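Local coordinates for Mgp-operon protein 3 (PDB 6RJ1) that takes part in cell adhesion as an extracellular, immunodominant protein of the human pathogen Mycoplasma pneumoniae, probably by helping the bacterium attach to host-cell sugars, at residues R230-S235 with N445-L450; Y739-P744 with T762-A767; S940-K945 with D954-T959. All coordinates share one frame; numbering follows the deposited sequence.

Interaction 1: residues R230-S235 with N445-L450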
loop_
_atom_site.group_PDB
_atom_site.type_symbol
_atom_site.label_atom_id
_atom_site.label_comp_id
_atom_site.label_asym_id
_atom_site.label_seq_id
_atom_site.Cartn_x
_atom_site.Cartn_y
_atom_site.Cartn_z
ATOM N N ARG A 230 -0.810 -16.216 7.059
ATOM C CA ARG A 230 0.044 -16.793 8.085
ATOM C C ARG A 230 0.134 -15.933 9.339
ATOM O O ARG A 230 -0.052 -14.714 9.283
ATOM C CB ARG A 230 1.455 -17.100 7.519
ATOM C CG ARG A 230 1.524 -18.148 6.407
ATOM C CD ARG A 230 1.421 -19.571 6.923
ATOM N NE ARG A 230 1.483 -20.571 5.850
ATOM C CZ ARG A 230 0.421 -21.040 5.196
ATOM N NH1 ARG A 230 0.573 -21.941 4.233
ATOM N NH2 ARG A 230 -0.798 -20.599 5.489
ATOM N N LYS A 231 0.426 -16.587 10.474
ATOM C CA LYS A 231 0.642 -15.932 11.754
ATOM C C LYS A 231 2.061 -15.333 11.748
ATOM O O LYS A 231 2.887 -15.695 10.908
ATOM C CB LYS A 231 0.452 -16.916 12.912
ATOM C CG LYS A 231 -1.008 -17.221 13.223
ATOM C CD LYS A 231 -1.181 -17.720 14.654
ATOM C CE LYS A 231 -2.634 -17.730 15.052
ATOM N NZ LYS A 231 -2.813 -18.089 16.483
ATOM N N LEU A 232 2.321 -14.390 12.659
ATOM C CA LEU A 232 3.580 -13.665 12.782
ATOM C C LEU A 232 4.839 -14.552 12.771
ATOM O O LEU A 232 5.806 -14.218 12.086
ATOM C CB LEU A 232 3.516 -12.791 14.044
ATOM C CG LEU A 232 3.333 -11.272 13.872
ATOM C CD1 LEU A 232 2.471 -10.906 12.679
ATOM C CD2 LEU A 232 2.790 -10.660 15.131
ATOM N N ASN A 233 4.804 -15.685 13.489
ATOM C CA ASN A 233 5.919 -16.634 13.579
ATOM C C ASN A 233 5.879 -17.739 12.505
ATOM O O ASN A 233 6.811 -18.549 12.413
ATOM C CB ASN A 233 6.028 -17.222 14.987
ATOM C CG ASN A 233 6.432 -16.197 16.013
ATOM O OD1 ASN A 233 7.524 -15.621 15.961
ATOM N ND2 ASN A 233 5.550 -15.930 16.959
ATOM N N GLU A 234 4.811 -17.754 11.689
ATOM C CA GLU A 234 4.667 -18.696 10.584
ATOM C C GLU A 234 5.369 -18.099 9.368
ATOM O O GLU A 234 5.715 -16.912 9.375
ATOM C CB GLU A 234 3.182 -18.970 10.280
ATOM C CG GLU A 234 2.523 -19.958 11.227
ATOM C CD GLU A 234 1.020 -20.144 11.101
ATOM O OE1 GLU A 234 0.375 -19.402 10.326
ATOM O OE2 GLU A 234 0.482 -21.040 11.794
ATOM N N SER A 235 5.601 -18.915 8.331
ATOM C CA SER A 235 6.230 -18.436 7.099
ATOM C C SER A 235 5.289 -18.574 5.922
ATOM O O SER A 235 4.541 -19.560 5.827
ATOM C CB SER A 235 7.505 -19.213 6.801
ATOM O OG SER A 235 8.465 -18.998 7.815
ATOM N N ASN A 445 10.120 -15.858 8.990
ATOM C CA ASN A 445 8.838 -15.444 9.605
ATOM C C ASN A 445 8.148 -14.273 8.881
ATOM O O ASN A 445 8.823 -13.433 8.281
ATOM C CB ASN A 445 9.057 -14.996 11.073
ATOM C CG ASN A 445 9.825 -15.938 11.943
ATOM O OD1 ASN A 445 9.252 -16.693 12.734
ATOM N ND2 ASN A 445 11.148 -15.902 11.833
ATOM N N VAL A 446 6.808 -14.175 9.028
ATOM C CA VAL A 446 6.011 -13.063 8.514
ATOM C C VAL A 446 6.510 -11.769 9.198
ATOM O O VAL A 446 6.707 -10.754 8.523
ATOM C CB VAL A 446 4.493 -13.306 8.739
ATOM C CG1 VAL A 446 3.665 -12.042 8.491
ATOM C CG2 VAL A 446 3.987 -14.459 7.877
ATOM N N ILE A 447 6.779 -11.847 10.525
ATOM C CA ILE A 447 7.254 -10.722 11.336
ATOM C C ILE A 447 8.632 -10.205 10.859
ATOM O O ILE A 447 8.855 -8.988 10.862
ATOM C CB ILE A 447 7.196 -11.031 12.863
ATOM C CG1 ILE A 447 7.316 -9.743 13.709
ATOM C CG2 ILE A 447 8.192 -12.109 13.309
ATOM C CD1 ILE A 447 6.155 -8.764 13.588
ATOM N N THR A 448 9.522 -11.114 10.413
ATOM C CA THR A 448 10.842 -10.766 9.875
ATOM C C THR A 448 10.650 -10.038 8.533
ATOM O O THR A 448 11.271 -8.995 8.302
ATOM C CB THR A 448 11.676 -12.047 9.722
ATOM O OG1 THR A 448 11.803 -12.674 10.994
ATOM C CG2 THR A 448 13.046 -11.793 9.112
ATOM N N GLN A 449 9.773 -10.592 7.660
ATOM C CA GLN A 449 9.461 -10.039 6.341
ATOM C C GLN A 449 8.841 -8.677 6.471
ATOM O O GLN A 449 9.151 -7.806 5.667
ATOM C CB GLN A 449 8.538 -10.956 5.524
ATOM C CG GLN A 449 9.025 -12.392 5.340
ATOM C CD GLN A 449 10.210 -12.576 4.425
ATOM O OE1 GLN A 449 10.880 -11.625 3.992
ATOM N NE2 GLN A 449 10.486 -13.828 4.108
ATOM N N LEU A 450 7.989 -8.482 7.493
ATOM C CA LEU A 450 7.361 -7.194 7.762
ATOM C C LEU A 450 8.414 -6.189 8.237
ATOM O O LEU A 450 8.350 -5.029 7.829
ATOM C CB LEU A 450 6.199 -7.303 8.763
ATOM C CG LEU A 450 4.944 -8.047 8.307
ATOM C CD1 LEU A 450 4.062 -8.389 9.486
ATOM C CD2 LEU A 450 4.177 -7.270 7.264
#
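Leu232 and Ile447 meet on the tightly packed side, Leu232 CG lying 3.8 Å from Ile447 CD1. This pair is buried, and Phe66, Val64 and Trp477 extend the apolar cluster around it. With CG1 of Val446 anti to the backbone N (chi1 168°), its other branch is left facing the turn: CG2 rests 3.7 Å from Arg230 CB and 3.5 Å from Lys231 O. Two carbonyls of the turn accept N-H groups from helix 446-454. Ile447 N meets Leu232 O at 3.0 Å, in the carbonyl plane and on a lone pair, while Val446 N reaches Glu234 O at 3.0 Å almost end-on. The looser side is partly exposed: there the amine of Lys231 bonds Gln162 O and forms a salt bridge with Asp163, and the extended Glu234 side chain reaches back along the turn, OE1 taking the Lys231 N-H from above the carboxylate plane, 2.8 Å away. Partly exposed Asn233 is tied to the Phe66 backbone. A 2.9 Å bond from Glu234 N to Lys231 O closes this type I beta turn, whose carbonyls take up first-turn N-H groups that lack an acceptor in their own helix, some 210 residues along the chain.

Interaction 2: residues Y739-P744 with T762-A767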
loop_
_atom_site.group_PDB
_atom_site.type_symbol
_atom_site.label_atom_id
_atom_site.label_comp_id
_atom_site.label_asym_id
_atom_site.label_seq_id
_atom_site.Cartn_x
_atom_site.Cartn_y
_atom_site.Cartn_z
ATOM N N TYR A 739 -8.782 -2.037 -18.049
ATOM C CA TYR A 739 -7.557 -2.819 -17.896
ATOM C C TYR A 739 -7.931 -4.298 -17.965
ATOM O O TYR A 739 -7.062 -5.162 -18.070
ATOM C CB TYR A 739 -6.855 -2.486 -16.562
ATOM C CG TYR A 739 -5.807 -1.399 -16.663
ATOM C CD1 TYR A 739 -5.863 -0.437 -17.668
ATOM C CD2 TYR A 739 -4.766 -1.322 -15.745
ATOM C CE1 TYR A 739 -4.902 0.561 -17.769
ATOM C CE2 TYR A 739 -3.793 -0.326 -15.840
ATOM C CZ TYR A 739 -3.868 0.615 -16.854
ATOM O OH TYR A 739 -2.922 1.599 -16.970
ATOM N N SER A 740 -9.245 -4.575 -17.903
ATOM C CA SER A 740 -9.841 -5.901 -17.993
ATOM C C SER A 740 -10.490 -6.055 -19.360
ATOM O O SER A 740 -11.189 -5.146 -19.823
ATOM C CB SER A 740 -10.881 -6.104 -16.895
ATOM O OG SER A 740 -10.271 -6.212 -15.622
ATOM N N ALA A 741 -10.252 -7.203 -20.007
ATOM C CA ALA A 741 -10.791 -7.507 -21.332
ATOM C C ALA A 741 -12.302 -7.678 -21.321
ATOM O O ALA A 741 -12.971 -7.148 -22.200
ATOM C CB ALA A 741 -10.123 -8.753 -21.898
ATOM N N ASN A 742 -12.837 -8.392 -20.317
ATOM C CA ASN A 742 -14.265 -8.694 -20.204
ATOM C C ASN A 742 -14.938 -7.971 -19.028
ATOM O O ASN A 742 -15.684 -8.600 -18.265
ATOM C CB ASN A 742 -14.469 -10.229 -20.112
ATOM C CG ASN A 742 -13.836 -10.887 -18.886
ATOM O OD1 ASN A 742 -12.937 -10.333 -18.227
ATOM N ND2 ASN A 742 -14.303 -12.084 -18.553
ATOM N N PHE A 743 -14.689 -6.651 -18.879
ATOM C CA PHE A 743 -15.301 -5.881 -17.789
ATOM C C PHE A 743 -16.837 -5.885 -17.900
ATOM O O PHE A 743 -17.372 -5.700 -19.001
ATOM C CB PHE A 743 -14.724 -4.460 -17.667
ATOM C CG PHE A 743 -14.974 -3.534 -18.835
ATOM C CD1 PHE A 743 -16.079 -2.689 -18.848
ATOM C CD2 PHE A 743 -14.074 -3.466 -19.892
ATOM C CE1 PHE A 743 -16.303 -1.823 -19.919
ATOM C CE2 PHE A 743 -14.293 -2.592 -20.959
ATOM C CZ PHE A 743 -15.406 -1.777 -20.965
ATOM N N PRO A 744 -17.558 -6.187 -16.799
ATOM C CA PRO A 744 -19.026 -6.244 -16.886
ATOM C C PRO A 744 -19.711 -4.875 -16.854
ATOM O O PRO A 744 -19.057 -3.855 -16.633
ATOM C CB PRO A 744 -19.421 -7.139 -15.700
ATOM C CG PRO A 744 -18.169 -7.345 -14.890
ATOM C CD PRO A 744 -17.094 -6.471 -15.430
ATOM N N THR A 762 -13.317 -15.328 -13.271
ATOM C CA THR A 762 -13.614 -15.273 -14.717
ATOM C C THR A 762 -13.117 -13.968 -15.381
ATOM O O THR A 762 -13.083 -13.894 -16.613
ATOM C CB THR A 762 -15.089 -15.559 -15.011
ATOM O OG1 THR A 762 -15.902 -14.529 -14.454
ATOM C CG2 THR A 762 -15.529 -16.923 -14.501
ATOM N N LEU A 763 -12.691 -12.972 -14.565
ATOM C CA LEU A 763 -12.142 -11.694 -15.023
ATOM C C LEU A 763 -10.804 -11.938 -15.726
ATOM O O LEU A 763 -9.930 -12.626 -15.182
ATOM C CB LEU A 763 -11.971 -10.715 -13.845
ATOM C CG LEU A 763 -11.770 -9.233 -14.192
ATOM C CD1 LEU A 763 -13.078 -8.574 -14.611
ATOM C CD2 LEU A 763 -11.173 -8.481 -13.022
ATOM N N GLU A 764 -10.687 -11.408 -16.962
ATOM C CA GLU A 764 -9.531 -11.528 -17.855
ATOM C C GLU A 764 -8.728 -10.228 -17.848
ATOM O O GLU A 764 -9.271 -9.168 -18.172
ATOM C CB GLU A 764 -9.992 -11.832 -19.297
ATOM C CG GLU A 764 -10.710 -13.159 -19.493
ATOM C CD GLU A 764 -11.423 -13.321 -20.828
ATOM O OE1 GLU A 764 -12.535 -13.899 -20.835
ATOM O OE2 GLU A 764 -10.880 -12.872 -21.865
ATOM N N SER A 765 -7.435 -10.309 -17.517
ATOM C CA SER A 765 -6.583 -9.125 -17.508
ATOM C C SER A 765 -5.971 -8.854 -18.872
ATOM O O SER A 765 -5.428 -9.769 -19.501
ATOM C CB SER A 765 -5.484 -9.254 -16.461
ATOM O OG SER A 765 -4.517 -8.224 -16.601
ATOM N N GLN A 766 -6.034 -7.583 -19.310
ATOM C CA GLN A 766 -5.411 -7.107 -20.546
ATOM C C GLN A 766 -4.411 -5.967 -20.236
ATOM O O GLN A 766 -3.945 -5.272 -21.145
ATOM C CB GLN A 766 -6.450 -6.751 -21.632
ATOM C CG GLN A 766 -7.257 -5.479 -21.374
ATOM C CD GLN A 766 -8.306 -5.189 -22.422
ATOM O OE1 GLN A 766 -8.518 -5.948 -23.377
ATOM N NE2 GLN A 766 -9.009 -4.081 -22.250
ATOM N N ALA A 767 -4.065 -5.817 -18.941
ATOM C CA ALA A 767 -3.122 -4.830 -18.409
ATOM C C ALA A 767 -1.691 -5.111 -18.871
ATOM O O ALA A 767 -1.281 -6.272 -18.962
ATOM C CB ALA A 767 -3.182 -4.826 -16.895
#
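Asn742 grips the 762-767 segment with both ends of its amide. Its CG sits between the backbone N and the carbonyl carbon (chi1 63°), which carries the amide across to the facing segment. OD1 then accepts Glu764 N at 2.8 Å, and ND2 donates to Thr762 O at 2.9 Å with that oxygen close to the amide plane. By holding the N-H and C=O groups that flank Leu763, the side chain adds two bonds to backbone groups beyond the bridge described next, and together they fix the rotation of the amide. The extended Glu764 side chain crosses that of Asn742 at about a right angle, their flat groups turned 39° apart. The two segments run roughly antiparallel and form an isolated beta bridge, Ser740 with Ser765, inside the long loop between strands 723-732 and 779-786. Ala741 N to Glu764 O and Gln766 N to Tyr739 O, each 2.9 Å, are its backbone bonds. Gln766 has the same kind of first torsion (chi1 72°), placing CG 3.3 Å from Tyr739 O; its extended side chain then runs on so that Gln766 OE1 is 3.6 Å from Ala741 CB, and NE2 bonds Tyr738 O. On the more buried side, Leu763 CD2 approaches Ser740 OG at 3.6 Å, a hydroxyl that pairs with Ser774. Ala767 CB meets Tyr739 CD2 obliquely at 4.0 Å, while the phenol OH bonds Ser844.

Interaction 3: residues S940-K945 with D954-T959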
loop_
_atom_site.group_PDB
_atom_site.type_symbol
_atom_site.label_atom_id
_atom_site.label_comp_id
_atom_site.label_asym_id
_atom_site.label_seq_id
_atom_site.Cartn_x
_atom_site.Cartn_y
_atom_site.Cartn_z
ATOM N N SER A 940 19.408 17.431 -21.233
ATOM C CA SER A 940 19.590 16.343 -20.285
ATOM C C SER A 940 20.448 15.243 -20.895
ATOM O O SER A 940 20.396 15.013 -22.104
ATOM C CB SER A 940 18.247 15.798 -19.815
ATOM O OG SER A 940 17.540 16.795 -19.097
ATOM N N ALA A 941 21.270 14.595 -20.055
ATOM C CA ALA A 941 22.163 13.511 -20.459
ATOM C C ALA A 941 21.692 12.189 -19.875
ATOM O O ALA A 941 21.300 12.128 -18.710
ATOM C CB ALA A 941 23.579 13.801 -20.011
ATOM N N VAL A 942 21.703 11.136 -20.700
ATOM C CA VAL A 942 21.249 9.796 -20.333
ATOM C C VAL A 942 22.445 8.823 -20.402
ATOM O O VAL A 942 22.922 8.489 -21.492
ATOM C CB VAL A 942 20.027 9.389 -21.208
ATOM C CG1 VAL A 942 19.529 7.987 -20.883
ATOM C CG2 VAL A 942 18.897 10.400 -21.060
ATOM N N ILE A 943 22.955 8.432 -19.216
ATOM C CA ILE A 943 24.101 7.528 -19.050
ATOM C C ILE A 943 23.631 6.073 -19.142
ATOM O O ILE A 943 22.657 5.682 -18.496
ATOM C CB ILE A 943 24.960 7.786 -17.774
ATOM C CG1 ILE A 943 24.953 9.281 -17.284
ATOM C CG2 ILE A 943 26.372 7.256 -17.950
ATOM C CD1 ILE A 943 25.411 10.429 -18.217
ATOM N N THR A 944 24.359 5.276 -19.929
ATOM C CA THR A 944 24.025 3.899 -20.246
ATOM C C THR A 944 25.242 2.951 -20.158
ATOM O O THR A 944 26.375 3.352 -20.412
ATOM C CB THR A 944 23.318 3.921 -21.624
ATOM O OG1 THR A 944 21.906 3.869 -21.420
ATOM C CG2 THR A 944 23.784 2.837 -22.590
ATOM N N LYS A 945 24.966 1.688 -19.807
ATOM C CA LYS A 945 25.899 0.571 -19.701
ATOM C C LYS A 945 25.468 -0.534 -20.676
ATOM O O LYS A 945 24.281 -0.679 -20.985
ATOM C CB LYS A 945 25.885 -0.008 -18.279
ATOM C CG LYS A 945 26.519 0.871 -17.211
ATOM C CD LYS A 945 26.354 0.276 -15.801
ATOM C CE LYS A 945 25.020 0.577 -15.146
ATOM N NZ LYS A 945 24.993 0.124 -13.731
ATOM N N ASP A 954 23.954 9.855 -23.983
ATOM C CA ASP A 954 22.996 10.366 -24.962
ATOM C C ASP A 954 22.509 11.749 -24.510
ATOM O O ASP A 954 22.167 11.924 -23.340
ATOM C CB ASP A 954 21.790 9.406 -25.091
ATOM C CG ASP A 954 21.880 8.310 -26.146
ATOM O OD1 ASP A 954 22.925 8.222 -26.838
ATOM O OD2 ASP A 954 20.898 7.547 -26.291
ATOM N N ILE A 955 22.490 12.725 -25.431
ATOM C CA ILE A 955 22.015 14.083 -25.151
ATOM C C ILE A 955 20.613 14.256 -25.735
ATOM O O ILE A 955 20.376 13.924 -26.898
ATOM C CB ILE A 955 23.004 15.182 -25.658
ATOM C CG1 ILE A 955 24.478 14.925 -25.197
ATOM C CG2 ILE A 955 22.528 16.601 -25.295
ATOM C CD1 ILE A 955 24.800 14.935 -23.632
ATOM N N TYR A 956 19.698 14.799 -24.923
ATOM C CA TYR A 956 18.317 15.066 -25.305
ATOM C C TYR A 956 17.972 16.547 -25.099
ATOM O O TYR A 956 18.436 17.158 -24.135
ATOM C CB TYR A 956 17.368 14.179 -24.488
ATOM C CG TYR A 956 17.383 12.713 -24.876
ATOM C CD1 TYR A 956 18.385 11.861 -24.418
ATOM C CD2 TYR A 956 16.358 12.161 -25.639
ATOM C CE1 TYR A 956 18.386 10.503 -24.741
ATOM C CE2 TYR A 956 16.350 10.805 -25.972
ATOM C CZ TYR A 956 17.363 9.976 -25.514
ATOM O OH TYR A 956 17.362 8.630 -25.814
ATOM N N LYS A 957 17.168 17.122 -26.010
ATOM C CA LYS A 957 16.727 18.509 -25.910
ATOM C C LYS A 957 15.361 18.561 -25.227
ATOM O O LYS A 957 14.405 17.953 -25.706
ATOM C CB LYS A 957 16.692 19.179 -27.283
ATOM C CG LYS A 957 16.841 20.694 -27.214
ATOM C CD LYS A 957 15.584 21.411 -27.691
ATOM C CE LYS A 957 15.785 22.902 -27.822
ATOM N NZ LYS A 957 15.808 23.587 -26.502
ATOM N N ASN A 958 15.304 19.261 -24.082
ATOM C CA ASN A 958 14.149 19.471 -23.205
ATOM C C ASN A 958 13.283 20.634 -23.694
ATOM O O ASN A 958 13.686 21.798 -23.622
ATOM C CB ASN A 958 14.621 19.722 -21.757
ATOM C CG ASN A 958 13.553 19.656 -20.681
ATOM O OD1 ASN A 958 12.366 19.947 -20.894
ATOM N ND2 ASN A 958 13.968 19.286 -19.478
ATOM N N THR A 959 12.082 20.306 -24.162
ATOM C CA THR A 959 11.113 21.261 -24.678
ATOM C C THR A 959 9.873 21.214 -23.771
ATOM O O THR A 959 8.870 20.564 -24.093
ATOM C CB THR A 959 10.903 21.030 -26.192
ATOM O OG1 THR A 959 12.182 21.080 -26.847
ATOM C CG2 THR A 959 9.965 22.059 -26.822
#
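Val942 has CG1 anti to its backbone N (chi1 179°), leaving CG2 beside that nitrogen and directed at Tyr956, whose CG is anti to its carbonyl carbon (chi1 -72°). These two torsions bring the methyl and the ring together diagonally across a beta hairpin made of strands 939-945 and 952-959. Val942 CG2 lies 3.7 Å from Tyr956 CD1, the two side chains passing at a slant, and the ring also has Ser940 O at its edge, near its plane. The strands run antiparallel at 151° between their directions. Ser940 with Tyr956 and Val942 with Asp954 are hydrogen-bonded pairs, each closed by two N-H to carbonyl bonds. In the first, Ser940 N reaches Tyr956 O at 3.1 Å and Tyr956 N returns to Ser940 O at 2.9 Å. In the second, Val942 N meets Asp954 O at 2.8 Å, and Asp954 N meets Val942 O at 3.0 Å. Between them, Ala941 and Ile955 form a non-hydrogen-bonded pair with side chains on the other face of the sheet, where Ile955 CD1 comes within 4.0 Å of Ala941 CB. Strands 928-933 and 962-965 flank the hairpin and complete a four-stranded antiparallel sheet; Leu929 and Ile932 pack on Val942, and Phe963 on Tyr956. Asp954 is buried, and its charge is probably balanced by two salt bridges, since OD1 pairs with Lys965 NZ and with Lys974 NZ.

In the fold
The three contacts lie far apart, with centres 33 to 44 Å from one another, and share no secondary-structure element. Interaction 3 is the most buried locally, within its own sheet, although it lies farthest from the centre of the chain; paired backbone groups bond its neighbouring strands. Interactions 1 and 2 are partly buried. Interaction 1 spans the greatest sequence distance, setting a turn against a regular helix start by carbonyls and an apolar cluster. Interaction 2 joins two parts of one long loop, with no regular helix or strand apart from one bridge and with Ala741, Glu764 and Gln766 exposed; it alone uses a side-chain amide to extend the backbone bonding across the contact.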